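Local coordinates for protein Ulp1-like SUMO protease (Chaetomium thermophilum, PDB 6DG4) that is a fungal Ulp1-like cysteine protease of the C48 family whose C-terminal catalytic domain probably removes SUMO from modified proteins, at residues A[47-52]-A[238-243]; A[132-137]-A[162-167]; A[213-218]-A[248-253]. All coordinates share one frame; numbering follows the deposited sequence.

Contact 1. Residues A[47-52]-A[238-243]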
ATOM      1  N   ARG A  47       8.228  13.676 -14.662  1.00 10.55           N
ATOM      2  CA  ARG A  47       9.281  13.372 -13.700  1.00 11.35           C
ATOM      3  C   ARG A  47       8.911  12.203 -12.793  1.00 11.10           C
ATOM      4  O   ARG A  47       9.764  11.368 -12.467  1.00 10.76           O
ATOM      5  CB  ARG A  47       9.576  14.609 -12.865  1.00 13.84           C
ATOM      6  CG  ARG A  47      10.669  14.411 -11.870  1.00 15.60           C
ATOM      7  CD  ARG A  47      10.929  15.717 -11.171  1.00 18.97           C
ATOM      8  NE  ARG A  47      12.017  15.616 -10.217  1.00 23.50           N
ATOM      9  CZ  ARG A  47      11.876  15.153  -8.984  1.00 24.96           C
ATOM     10  NH1 ARG A  47      10.688  14.742  -8.572  1.00 25.47           N
ATOM     11  NH2 ARG A  47      12.920  15.106  -8.169  1.00 26.67           N
ATOM     12  N   ASP A  48       7.654  12.132 -12.355  1.00  9.96           N
ATOM     13  CA  ASP A  48       7.251  11.044 -11.469  1.00 10.13           C
ATOM     14  C   ASP A  48       7.477   9.687 -12.124  1.00  9.42           C
ATOM     15  O   ASP A  48       7.905   8.732 -11.466  1.00 10.89           O
ATOM     16  CB  ASP A  48       5.787  11.217 -11.076  1.00 10.74           C
ATOM     17  CG  ASP A  48       5.545  12.486 -10.289  1.00 11.59           C
ATOM     18  OD1 ASP A  48       5.967  12.558  -9.118  1.00 13.29           O
ATOM     19  OD2 ASP A  48       4.948  13.424 -10.845  1.00 13.28           O
ATOM     20  N   PHE A  49       7.196   9.587 -13.423  1.00  9.62           N
ATOM     21  CA  PHE A  49       7.342   8.328 -14.143  1.00  9.99           C
ATOM     22  C   PHE A  49       8.786   8.097 -14.565  1.00  9.34           C
ATOM     23  O   PHE A  49       9.350   7.023 -14.322  1.00 11.12           O
ATOM     24  CB  PHE A  49       6.413   8.344 -15.364  1.00 10.42           C
ATOM     25  CG  PHE A  49       4.954   8.336 -15.001  1.00  9.69           C
ATOM     26  CD1 PHE A  49       4.281   7.138 -14.821  1.00  9.93           C
ATOM     27  CD2 PHE A  49       4.264   9.521 -14.802  1.00 10.34           C
ATOM     28  CE1 PHE A  49       2.951   7.123 -14.469  1.00 11.04           C
ATOM     29  CE2 PHE A  49       2.934   9.507 -14.439  1.00 11.17           C
ATOM     30  CZ  PHE A  49       2.279   8.307 -14.273  1.00 10.98           C
ATOM     31  N   GLU A  50       9.402   9.104 -15.188  1.00 10.35           N
ATOM     32  CA  GLU A  50      10.712   8.921 -15.798  1.00 10.12           C
ATOM     33  C   GLU A  50      11.806   8.754 -14.753  1.00 10.37           C
ATOM     34  O   GLU A  50      12.749   7.983 -14.956  1.00 12.08           O
ATOM     35  CB  GLU A  50      11.025  10.115 -16.696  1.00 11.38           C
ATOM     36  CG  GLU A  50      12.356  10.021 -17.400  1.00 12.89           C
ATOM     37  CD  GLU A  50      12.593  11.180 -18.324  1.00 15.08           C
ATOM     38  OE1 GLU A  50      12.255  12.324 -17.941  1.00 15.57           O
ATOM     39  OE2 GLU A  50      13.106  10.940 -19.437  1.00 16.75           O
ATOM     40  N   GLU A  51      11.715   9.477 -13.638  1.00 10.20           N
ATOM     41  CA  GLU A  51      12.787   9.479 -12.659  1.00 10.73           C
ATOM     42  C   GLU A  51      12.442   8.772 -11.361  1.00  9.61           C
ATOM     43  O   GLU A  51      13.355   8.295 -10.681  1.00 12.61           O
ATOM     44  CB  GLU A  51      13.207  10.922 -12.336  1.00 12.20           C
ATOM     45  CG  GLU A  51      13.751  11.675 -13.546  1.00 15.51           C
ATOM     46  CD  GLU A  51      14.179  13.084 -13.214  1.00 20.09           C
ATOM     47  OE1 GLU A  51      14.983  13.254 -12.281  1.00 23.05           O
ATOM     48  OE2 GLU A  51      13.705  14.027 -13.878  1.00 23.16           O
ATOM     49  N   LYS A  52      11.154   8.662 -11.021  0.61  9.01           N
ATOM     50  CA  LYS A  52      10.742   8.204  -9.699  0.61  9.49           C
ATOM     51  C   LYS A  52       9.885   6.941  -9.737  0.61  9.53           C
ATOM     52  O   LYS A  52       9.247   6.602  -8.736  0.61 10.04           O
ATOM     53  CB  LYS A  52      10.019   9.330  -8.954  0.61 10.18           C
ATOM     54  CG  LYS A  52      10.808  10.637  -8.878  0.61 12.33           C
ATOM     55  CD  LYS A  52      12.118  10.466  -8.113  0.61 14.12           C
ATOM     56  CE  LYS A  52      12.907  11.771  -8.049  0.61 17.95           C
ATOM     57  NZ  LYS A  52      14.138  11.640  -7.229  0.61 21.97           N
ATOM     58  N   VAL A 238      -1.294   1.513 -14.135  1.00  7.98           N
ATOM     59  CA  VAL A 238      -2.429   1.692 -13.231  1.00  8.13           C
ATOM     60  C   VAL A 238      -2.635   3.168 -12.913  1.00  8.49           C
ATOM     61  O   VAL A 238      -3.765   3.673 -12.916  1.00  8.87           O
ATOM     62  CB  VAL A 238      -2.237   0.852 -11.954  1.00  8.72           C
ATOM     63  CG1 VAL A 238      -3.268   1.236 -10.901  1.00 10.21           C
ATOM     64  CG2 VAL A 238      -2.336  -0.633 -12.271  1.00 10.39           C
ATOM     65  N   LEU A 239      -1.547   3.888 -12.630  1.00  8.76           N
ATOM     66  CA  LEU A 239      -1.676   5.310 -12.331  1.00  8.63           C
ATOM     67  C   LEU A 239      -2.225   6.076 -13.532  1.00  7.77           C
ATOM     68  O   LEU A 239      -3.125   6.911 -13.385  1.00  9.44           O
ATOM     69  CB  LEU A 239      -0.333   5.882 -11.877  1.00  8.56           C
ATOM     70  CG  LEU A 239       0.205   5.331 -10.554  1.00  9.36           C
ATOM     71  CD1 LEU A 239       1.632   5.774 -10.317  1.00  9.23           C
ATOM     72  CD2 LEU A 239      -0.669   5.731  -9.365  1.00 11.52           C
ATOM     73  N   LEU A 240      -1.723   5.782 -14.736  1.00  8.92           N
ATOM     74  CA  LEU A 240      -2.223   6.456 -15.931  1.00  8.62           C
ATOM     75  C   LEU A 240      -3.679   6.103 -16.203  1.00  9.35           C
ATOM     76  O   LEU A 240      -4.435   6.931 -16.725  1.00 10.03           O
ATOM     77  CB  LEU A 240      -1.369   6.076 -17.140  1.00  9.50           C
ATOM     78  CG  LEU A 240       0.080   6.550 -17.094  1.00  9.07           C
ATOM     79  CD1 LEU A 240       0.878   5.954 -18.233  1.00 11.36           C
ATOM     80  CD2 LEU A 240       0.145   8.068 -17.128  1.00 10.33           C
ATOM     81  N   ASN A 241      -4.078   4.875 -15.857  1.00  9.37           N
ATOM     82  CA  ASN A 241      -5.436   4.390 -16.058  1.00  9.81           C
ATOM     83  C   ASN A 241      -6.423   4.994 -15.072  1.00 10.70           C
ATOM     84  O   ASN A 241      -7.636   4.901 -15.289  1.00 12.98           O
ATOM     85  CB  ASN A 241      -5.419   2.865 -15.873  1.00  9.87           C
ATOM     86  CG  ASN A 241      -6.734   2.208 -16.221  1.00 10.15           C
ATOM     87  OD1 ASN A 241      -7.193   2.254 -17.365  1.00 11.61           O
ATOM     88  ND2 ASN A 241      -7.325   1.541 -15.244  1.00 10.29           N
ATOM     89  N   GLY A 242      -5.939   5.585 -13.985  1.00 10.15           N
ATOM     90  CA  GLY A 242      -6.819   6.050 -12.939  1.00  9.89           C
ATOM     91  C   GLY A 242      -7.245   4.995 -11.946  1.00 10.22           C
ATOM     92  O   GLY A 242      -8.304   5.141 -11.329  1.00 11.82           O
ATOM     93  N   GLY A 243      -6.473   3.914 -11.794  1.00  9.14           N
ATOM     94  CA  GLY A 243      -6.701   2.971 -10.718  1.00  9.42           C
ATOM     95  C   GLY A 243      -6.843   1.536 -11.188  1.00  9.60           C
ATOM     96  O   GLY A 243      -6.659   1.208 -12.368  1.00  9.95           O
TER
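F49 meets L240 and L239 where the helix 46-50 turns one aromatic side chain onto the last turn of helix 228-241. The nearest pair is F49 CZ and L240 CD2, 3.6 Å apart, and the leading end of the ring does the touching. Its CE1 lies 3.9 Å from L240 CG, while its CE2 is 4.1 Å from L240 CD2. The isobutyl group thus meets the far end of the ring, CZ and its two neighbours, at a slant. The axes of the two side chains cross obliquely. F49 reaches across because CG sits anti to its carbonyl carbon (chi1 -67°), which sends the ring from the helix surface toward its partner. L239 adds a looser contact through its backbone-proximal carbon, with CB 4.3 Å from F49 CZ. No hydrogen bond joins the two segments, so the interface is wholly apolar. One residue past L240, after N241, the helix ends in a Schellman motif: G242 takes a positive phi, and G243 N donates to V238 O at 2.9 Å. Around this pair, L44 of strand 43-44 touches both F49 and L239, A26 of helix 17-27 touches L240, and V64 and Y71 of helix 62-80 back L239. The contact thus lies where three helices and a short strand close upon helix 228-241.

Contact 2. Residues A[132-137]-A[162-167]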
ATOM      1  N   ILE A 132       5.406   3.255   5.580  1.00  9.52           N
ATOM      2  CA  ILE A 132       6.397   3.737   6.533  1.00 10.20           C
ATOM      3  C   ILE A 132       7.700   3.971   5.789  1.00  9.96           C
ATOM      4  O   ILE A 132       8.203   3.065   5.116  1.00 11.79           O
ATOM      5  CB  ILE A 132       6.619   2.719   7.666  1.00 11.13           C
ATOM      6  CG1 ILE A 132       5.356   2.592   8.520  1.00 12.13           C
ATOM      7  CG2 ILE A 132       7.821   3.118   8.514  1.00 13.16           C
ATOM      8  CD1 ILE A 132       5.433   1.531   9.605  1.00 13.35           C
ATOM      9  N   CYS A 133       8.257   5.168   5.924  1.00 10.39           N
ATOM     10  CA  CYS A 133       9.562   5.468   5.352  1.00 11.18           C
ATOM     11  C   CYS A 133      10.494   5.928   6.465  1.00 11.76           C
ATOM     12  O   CYS A 133      10.269   6.980   7.070  1.00 13.79           O
ATOM     13  CB  CYS A 133       9.450   6.541   4.275  1.00 12.52           C
ATOM     14  SG  CYS A 133      10.968   6.705   3.308  1.00 16.85           S
ATOM     15  N   GLU A 134      11.531   5.139   6.735  1.00 11.49           N
ATOM     16  CA  GLU A 134      12.571   5.503   7.690  1.00 11.06           C
ATOM     17  C   GLU A 134      13.927   5.302   7.035  1.00 11.79           C
ATOM     18  O   GLU A 134      14.194   4.237   6.467  1.00 12.48           O
ATOM     19  CB  GLU A 134      12.478   4.650   8.955  1.00 14.11           C
ATOM     20  CG  GLU A 134      11.195   4.878   9.726  1.00 15.23           C
ATOM     21  CD  GLU A 134      11.142   4.122  11.030  1.00 17.54           C
ATOM     22  OE1 GLU A 134      11.866   3.110  11.162  1.00 19.13           O
ATOM     23  OE2 GLU A 134      10.373   4.553  11.918  1.00 17.70           O
ATOM     24  N   SER A 135      14.780   6.319   7.123  1.00 12.60           N
ATOM     25  CA  SER A 135      16.099   6.264   6.498  1.00 13.26           C
ATOM     26  C   SER A 135      15.993   5.876   5.026  1.00 13.30           C
ATOM     27  O   SER A 135      16.784   5.079   4.518  1.00 15.77           O
ATOM     28  CB  SER A 135      17.022   5.309   7.254  1.00 15.73           C
ATOM     29  OG  SER A 135      17.074   5.649   8.629  1.00 18.44           O
ATOM     30  N   SER A 136      14.994   6.449   4.344  1.00 13.22           N
ATOM     31  CA  SER A 136      14.727   6.251   2.921  1.00 15.33           C
ATOM     32  C   SER A 136      14.159   4.880   2.575  1.00 13.64           C
ATOM     33  O   SER A 136      13.804   4.629   1.419  1.00 16.84           O
ATOM     34  CB  SER A 136      15.982   6.502   2.075  1.00 20.26           C
ATOM     35  OG  SER A 136      16.493   7.803   2.300  1.00 24.32           O
ATOM     36  N   HIS A 137      14.071   3.985   3.553  1.00 11.62           N
ATOM     37  CA  HIS A 137      13.601   2.626   3.319  1.00 11.45           C
ATOM     38  C   HIS A 137      12.098   2.556   3.567  1.00 10.37           C
ATOM     39  O   HIS A 137      11.627   2.860   4.669  1.00 11.25           O
ATOM     40  CB  HIS A 137      14.334   1.657   4.242  1.00 11.13           C
ATOM     41  CG  HIS A 137      13.889   0.235   4.101  1.00 11.21           C
ATOM     42  ND1 HIS A 137      13.846  -0.421   2.888  1.00 11.94           N
ATOM     43  CD2 HIS A 137      13.456  -0.654   5.024  1.00 12.66           C
ATOM     44  CE1 HIS A 137      13.404  -1.652   3.073  1.00 11.20           C
ATOM     45  NE2 HIS A 137      13.169  -1.823   4.361  1.00 12.21           N
ATOM     46  N   SER A 162       9.623  -5.212  12.506  1.00 13.29           N
ATOM     47  CA  SER A 162      10.311  -4.611  13.641  1.00 14.40           C
ATOM     48  C   SER A 162       9.431  -4.629  14.886  1.00 13.77           C
ATOM     49  O   SER A 162       8.263  -4.234  14.836  1.00 12.85           O
ATOM     50  CB  SER A 162      10.640  -3.160  13.269  1.00 17.31           C
ATOM     51  OG  SER A 162      10.794  -2.325  14.396  1.00 19.02           O
ATOM     52  N   GLU A 163      10.010  -5.060  16.015  1.00 15.35           N
ATOM     53  CA  GLU A 163       9.286  -5.011  17.284  1.00 15.76           C
ATOM     54  C   GLU A 163       8.900  -3.581  17.646  1.00 14.72           C
ATOM     55  O   GLU A 163       7.810  -3.337  18.175  1.00 14.91           O
ATOM     56  CB  GLU A 163      10.127  -5.639  18.396  1.00 18.00           C
ATOM     57  CG  GLU A 163      10.416  -7.115  18.179  1.00 23.56           C
ATOM     58  CD  GLU A 163       9.153  -7.941  17.999  1.00 30.17           C
ATOM     59  OE1 GLU A 163       8.213  -7.781  18.814  1.00 32.49           O
ATOM     60  OE2 GLU A 163       9.103  -8.735  17.030  1.00 32.28           O
ATOM     61  N   ARG A 164       9.770  -2.618  17.346  1.00 14.52           N
ATOM     62  CA  ARG A 164       9.459  -1.219  17.616  1.00 13.99           C
ATOM     63  C   ARG A 164       8.216  -0.770  16.854  1.00 12.52           C
ATOM     64  O   ARG A 164       7.338  -0.100  17.412  1.00 13.67           O
ATOM     65  CB  ARG A 164      10.667  -0.365  17.248  1.00 16.80           C
ATOM     66  CG  ARG A 164      10.400   1.104  17.159  1.00 19.67           C
ATOM     67  CD  ARG A 164      11.684   1.845  16.850  1.00 22.37           C
ATOM     68  NE  ARG A 164      11.402   3.138  16.249  1.00 26.46           N
ATOM     69  CZ  ARG A 164      11.236   3.340  14.946  1.00 26.19           C
ATOM     70  NH1 ARG A 164      10.982   4.561  14.505  1.00 29.01           N
ATOM     71  NH2 ARG A 164      11.338   2.336  14.086  1.00 27.14           N
ATOM     72  N   VAL A 165       8.125  -1.114  15.570  1.00 12.19           N
ATOM     73  CA  VAL A 165       6.951  -0.734  14.793  1.00 11.16           C
ATOM     74  C   VAL A 165       5.712  -1.445  15.319  1.00 10.34           C
ATOM     75  O   VAL A 165       4.650  -0.833  15.482  1.00 10.66           O
ATOM     76  CB  VAL A 165       7.175  -1.012  13.298  1.00 11.09           C
ATOM     77  CG1 VAL A 165       5.881  -0.801  12.520  1.00 11.28           C
ATOM     78  CG2 VAL A 165       8.266  -0.104  12.761  1.00 12.89           C
ATOM     79  N   LYS A 166       5.822  -2.752  15.579  1.00 10.89           N
ATOM     80  CA  LYS A 166       4.675  -3.502  16.077  1.00 11.66           C
ATOM     81  C   LYS A 166       4.117  -2.886  17.353  1.00 11.12           C
ATOM     82  O   LYS A 166       2.897  -2.768  17.515  1.00 11.23           O
ATOM     83  CB  LYS A 166       5.071  -4.951  16.348  1.00 13.00           C
ATOM     84  CG  LYS A 166       5.389  -5.756  15.112  1.00 15.48           C
ATOM     85  CD  LYS A 166       6.125  -7.031  15.521  1.00 18.99           C
ATOM     86  CE  LYS A 166       6.392  -7.933  14.354  1.00 21.80           C
ATOM     87  NZ  LYS A 166       7.168  -9.126  14.783  1.00 20.54           N
ATOM     88  N   ALA A 167       4.994  -2.518  18.289  1.00 12.36           N
ATOM     89  CA  ALA A 167       4.527  -1.914  19.531  1.00 12.59           C
ATOM     90  C   ALA A 167       3.822  -0.586  19.276  1.00 12.13           C
ATOM     91  O   ALA A 167       2.813  -0.277  19.923  1.00 12.84           O
ATOM     92  CB  ALA A 167       5.701  -1.727  20.489  1.00 13.76           C
TER
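E134 and R164 form an end-on, two-pronged salt bridge between a beta hairpin of the mixed sheet and the start of helix 163-177, which packs against one face of the sheet in the Ulp1 protease fold. Strand 127-134 ends at E134, where a type I' turn running to H137 begins. The carboxylate and guanidinium come from opposite directions. R164 NH1 holds E134 OE2 at 2.7 Å with an N-H...O angle of 162°, and R164 NH2 holds E134 OE1 at 3.1 Å; a weak third bond links NH2 to OE2. The grip is not coplanar, since the two flat groups are turned 38° apart. OE2 lies near the guanidinium plane, yet NH1 meets it on the syn side and out of the carboxylate plane. R164 gets there with CG anti to the backbone N (chi1 166°) and a chain extended as far as NE. OE2 also accepts from W97 NE1, so several donors fix the rotation of the carboxylate. An alanine here would remove both oxygens, and is likely to leave the R164 guanidinium without its anionic mate and the W97 indole N-H without this acceptor. Deeper in, I132 and V165 meet tip to tip, CD1 to CG1 at 3.8 Å, and W97 of helix 96-103 touches both. Where the turn closes, H137 NE2 is hydrogen-bonded to D154 OD1, consistent with the His-Asp pair of a C48 catalytic triad. The N-terminus of helix 163-177 is capped by S162, whose OG accepts the V165 backbone N-H, with OG and V165 N 3.2 Å apart.

Contact 3. Residues A[213-218]-A[248-253]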
ATOM      1  N   LEU A 213      -1.815  -8.063   0.616  1.00  8.72           N
ATOM      2  CA  LEU A 213      -2.527  -8.100   1.891  1.00  8.79           C
ATOM      3  C   LEU A 213      -3.959  -7.591   1.745  1.00 10.32           C
ATOM      4  O   LEU A 213      -4.883  -8.164   2.332  1.00 11.57           O
ATOM      5  CB  LEU A 213      -1.756  -7.337   2.965  1.00 10.62           C
ATOM      6  CG  LEU A 213      -0.820  -8.198   3.816  1.00 11.73           C
ATOM      7  CD1 LEU A 213      -1.622  -9.030   4.814  1.00 15.29           C
ATOM      8  CD2 LEU A 213       0.055  -9.094   2.947  1.00 12.28           C
ATOM      9  N   ALA A 214      -4.166  -6.532   0.953  1.00  9.07           N
ATOM     10  CA  ALA A 214      -5.515  -5.999   0.784  1.00  9.21           C
ATOM     11  C   ALA A 214      -6.444  -7.011   0.131  1.00  9.45           C
ATOM     12  O   ALA A 214      -7.646  -7.024   0.420  1.00 10.87           O
ATOM     13  CB  ALA A 214      -5.487  -4.725  -0.059  1.00 11.11           C
ATOM     14  N   LEU A 215      -5.917  -7.828  -0.784  1.00  9.15           N
ATOM     15  CA  LEU A 215      -6.703  -8.817  -1.504  1.00  9.45           C
ATOM     16  C   LEU A 215      -6.776 -10.157  -0.791  1.00 11.37           C
ATOM     17  O   LEU A 215      -7.527 -11.033  -1.228  1.00 15.16           O
ATOM     18  CB  LEU A 215      -6.102  -9.066  -2.888  1.00 11.12           C
ATOM     19  CG  LEU A 215      -6.179  -7.908  -3.878  1.00 12.31           C
ATOM     20  CD1 LEU A 215      -5.560  -8.335  -5.194  1.00 14.34           C
ATOM     21  CD2 LEU A 215      -7.608  -7.448  -4.087  1.00 14.92           C
ATOM     22  N   GLY A 216      -6.009 -10.346   0.274  1.00 10.56           N
ATOM     23  CA  GLY A 216      -5.956 -11.643   0.913  1.00 12.49           C
ATOM     24  C   GLY A 216      -5.090 -12.660   0.208  1.00 14.79           C
ATOM     25  O   GLY A 216      -5.326 -13.862   0.356  1.00 16.05           O
ATOM     26  N   VAL A 217      -4.089 -12.207  -0.551  1.00 11.64           N
ATOM     27  CA  VAL A 217      -3.180 -13.066  -1.302  1.00 10.70           C
ATOM     28  C   VAL A 217      -1.859 -13.170  -0.556  1.00  9.77           C
ATOM     29  O   VAL A 217      -1.351 -12.174  -0.031  1.00 10.36           O
ATOM     30  CB  VAL A 217      -2.966 -12.489  -2.715  1.00 11.65           C
ATOM     31  CG1 VAL A 217      -1.838 -13.209  -3.432  1.00 12.54           C
ATOM     32  CG2 VAL A 217      -4.250 -12.579  -3.523  1.00 13.96           C
ATOM     33  N   ASP A 218      -1.293 -14.375  -0.520  1.00  9.89           N
ATOM     34  CA  ASP A 218      -0.018 -14.618   0.149  1.00  9.88           C
ATOM     35  C   ASP A 218       1.142 -14.079  -0.682  1.00  9.52           C
ATOM     36  O   ASP A 218       1.450 -14.629  -1.746  1.00 10.14           O
ATOM     37  CB  ASP A 218       0.155 -16.122   0.373  1.00 10.92           C
ATOM     38  CG  ASP A 218       1.366 -16.456   1.220  1.00 14.87           C
ATOM     39  OD1 ASP A 218       2.270 -15.604   1.344  1.00 14.97           O
ATOM     40  OD2 ASP A 218       1.416 -17.587   1.756  1.00 18.30           O
ATOM     41  N   PHE A 248      -7.264  -3.036 -15.493  1.00  9.63           N
ATOM     42  CA  PHE A 248      -6.471  -3.328 -14.303  1.00  9.50           C
ATOM     43  C   PHE A 248      -7.326  -3.621 -13.078  1.00 10.09           C
ATOM     44  O   PHE A 248      -6.837  -3.535 -11.950  1.00 11.86           O
ATOM     45  CB  PHE A 248      -5.448  -2.215 -14.056  1.00  9.45           C
ATOM     46  CG  PHE A 248      -4.508  -2.029 -15.213  1.00  9.73           C
ATOM     47  CD1 PHE A 248      -3.710  -3.078 -15.630  1.00 12.70           C
ATOM     48  CD2 PHE A 248      -4.457  -0.842 -15.916  1.00 11.19           C
ATOM     49  CE1 PHE A 248      -2.866  -2.944 -16.712  1.00 12.29           C
ATOM     50  CE2 PHE A 248      -3.609  -0.704 -17.001  1.00 12.30           C
ATOM     51  CZ  PHE A 248      -2.821  -1.754 -17.399  1.00 11.52           C
ATOM     52  N   THR A 249      -8.582  -4.006 -13.270  1.00 10.66           N
ATOM     53  CA  THR A 249      -9.341  -4.508 -12.139  1.00 12.15           C
ATOM     54  C   THR A 249      -8.600  -5.676 -11.493  1.00 11.94           C
ATOM     55  O   THR A 249      -7.908  -6.454 -12.159  1.00 15.12           O
ATOM     56  CB  THR A 249     -10.746  -4.933 -12.558  1.00 13.60           C
ATOM     57  OG1 THR A 249     -11.462  -5.353 -11.390  1.00 14.28           O
ATOM     58  CG2 THR A 249     -10.708  -6.070 -13.570  1.00 16.08           C
ATOM     59  N   LEU A 250      -8.729  -5.771 -10.174  1.00 12.34           N
ATOM     60  CA  LEU A 250      -8.161  -6.869  -9.406  1.00 12.63           C
ATOM     61  C   LEU A 250      -9.167  -8.000  -9.192  1.00 13.87           C
ATOM     62  O   LEU A 250      -8.893  -8.915  -8.412  1.00 15.78           O
ATOM     63  CB  LEU A 250      -7.602  -6.342  -8.076  1.00 13.00           C
ATOM     64  CG  LEU A 250      -6.433  -5.349  -8.196  1.00 12.40           C
ATOM     65  CD1 LEU A 250      -6.180  -4.608  -6.887  1.00 12.96           C
ATOM     66  CD2 LEU A 250      -5.147  -6.037  -8.661  1.00 15.14           C
ATOM     67  N   ASP A 251     -10.302  -7.974  -9.909  1.00 14.36           N
ATOM     68  CA  ASP A 251     -11.373  -8.944  -9.694  1.00 15.96           C
ATOM     69  C   ASP A 251     -10.896 -10.391  -9.807  1.00 17.00           C
ATOM     70  O   ASP A 251     -11.364 -11.262  -9.068  1.00 17.91           O
ATOM     71  CB  ASP A 251     -12.501  -8.722 -10.706  1.00 17.58           C
ATOM     72  CG  ASP A 251     -13.423  -7.566 -10.340  1.00 20.36           C
ATOM     73  OD1 ASP A 251     -13.294  -6.960  -9.249  1.00 18.99           O
ATOM     74  OD2 ASP A 251     -14.301  -7.268 -11.177  1.00 22.43           O
ATOM     75  N   ASP A 252     -10.005 -10.684 -10.753  1.00 17.05           N
ATOM     76  CA  ASP A 252      -9.615 -12.077 -10.959  1.00 16.84           C
ATOM     77  C   ASP A 252      -8.652 -12.590  -9.894  1.00 18.18           C
ATOM     78  O   ASP A 252      -8.322 -13.779  -9.916  1.00 20.57           O
ATOM     79  CB  ASP A 252      -9.053 -12.307 -12.368  1.00 15.35           C
ATOM     80  CG  ASP A 252      -7.797 -11.508 -12.650  1.00 16.56           C
ATOM     81  OD1 ASP A 252      -7.448 -10.621 -11.843  1.00 18.50           O
ATOM     82  OD2 ASP A 252      -7.164 -11.767 -13.702  1.00 16.96           O
ATOM     83  N   LEU A 253      -8.203 -11.727  -8.978  1.00 17.55           N
ATOM     84  CA  LEU A 253      -7.435 -12.122  -7.809  1.00 19.75           C
ATOM     85  C   LEU A 253      -8.210 -11.954  -6.508  1.00 22.83           C
ATOM     86  O   LEU A 253      -7.768 -12.464  -5.473  1.00 23.15           O
ATOM     87  CB  LEU A 253      -6.165 -11.268  -7.703  1.00 17.06           C
ATOM     88  CG  LEU A 253      -5.212 -11.280  -8.893  1.00 17.85           C
ATOM     89  CD1 LEU A 253      -4.291 -10.072  -8.816  1.00 18.90           C
ATOM     90  CD2 LEU A 253      -4.425 -12.576  -8.908  1.00 20.85           C
TER
HETATM   91  O   HOH W   1      -8.288 -13.347  -2.792  1.00 37.19           O
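Water 1 ties the backbones of L215 and L253 together, donating to L215 O at 2.9 Å and to L253 O also at 2.9 Å. No direct hydrogen bond crosses between the segments, so this bridge is the polar complement of an otherwise apolar contact. L215 has the largest share of the buried surface, and both of its methyls are used. CD1 lies 3.9 Å from L253 CB and 4.1 Å from L250 CB, while CD2 stands equally far from L250 CB, so the forked end straddles that carbon. The L215 and L250 side chains run at about a right angle to each other. With CG anti to its own carbonyl carbon (chi1 -67°), L215 directs this fork outward from the helix end. V217 adds a slighter touch, its CG2 being 4.0 Å from L253 O. The 248-253 segment has no regular secondary structure but is folded locally: D251 N donates to T249 OG1 in an ST turn, and L253 N reaches back to L250 O at 3.0 Å. This curl presents L250 and L253 together to L215. Y75 of helix 62-80 touches both L215 and L250, while near the chain's start R9 and L11 contact L253, and R9 forms a salt bridge with D252. Helix 202-215 stops here in a Schellman motif, with G216 at phi 78°, a backbone angle at which a side chain would collide with the carbonyl oxygen of L215; the whole is a glycine-terminated helix end covered by the C-terminal tail.

Contacts 1 and 3 adjoin, their centres about 20 Å apart: F248 of contact 3 packs on contact 1 residues, its CG 3.9 Å from V238 CG2 and its CD2 3.8 Å from N241 ND2. Their segments alternate along the chain, and the short run after helix 228-241 leads from 238-243 straight into 248-253. Contact 2 is separate, with nearest atoms about 11 Å from contact 1 and 13 Å from contact 3, on the opposite side of the chain's centre from the latter. It lies nearest the probable active site, through H137; contact 3 sits at the far end of helix 202-215, whose start carries the nucleophilic cysteine in this family.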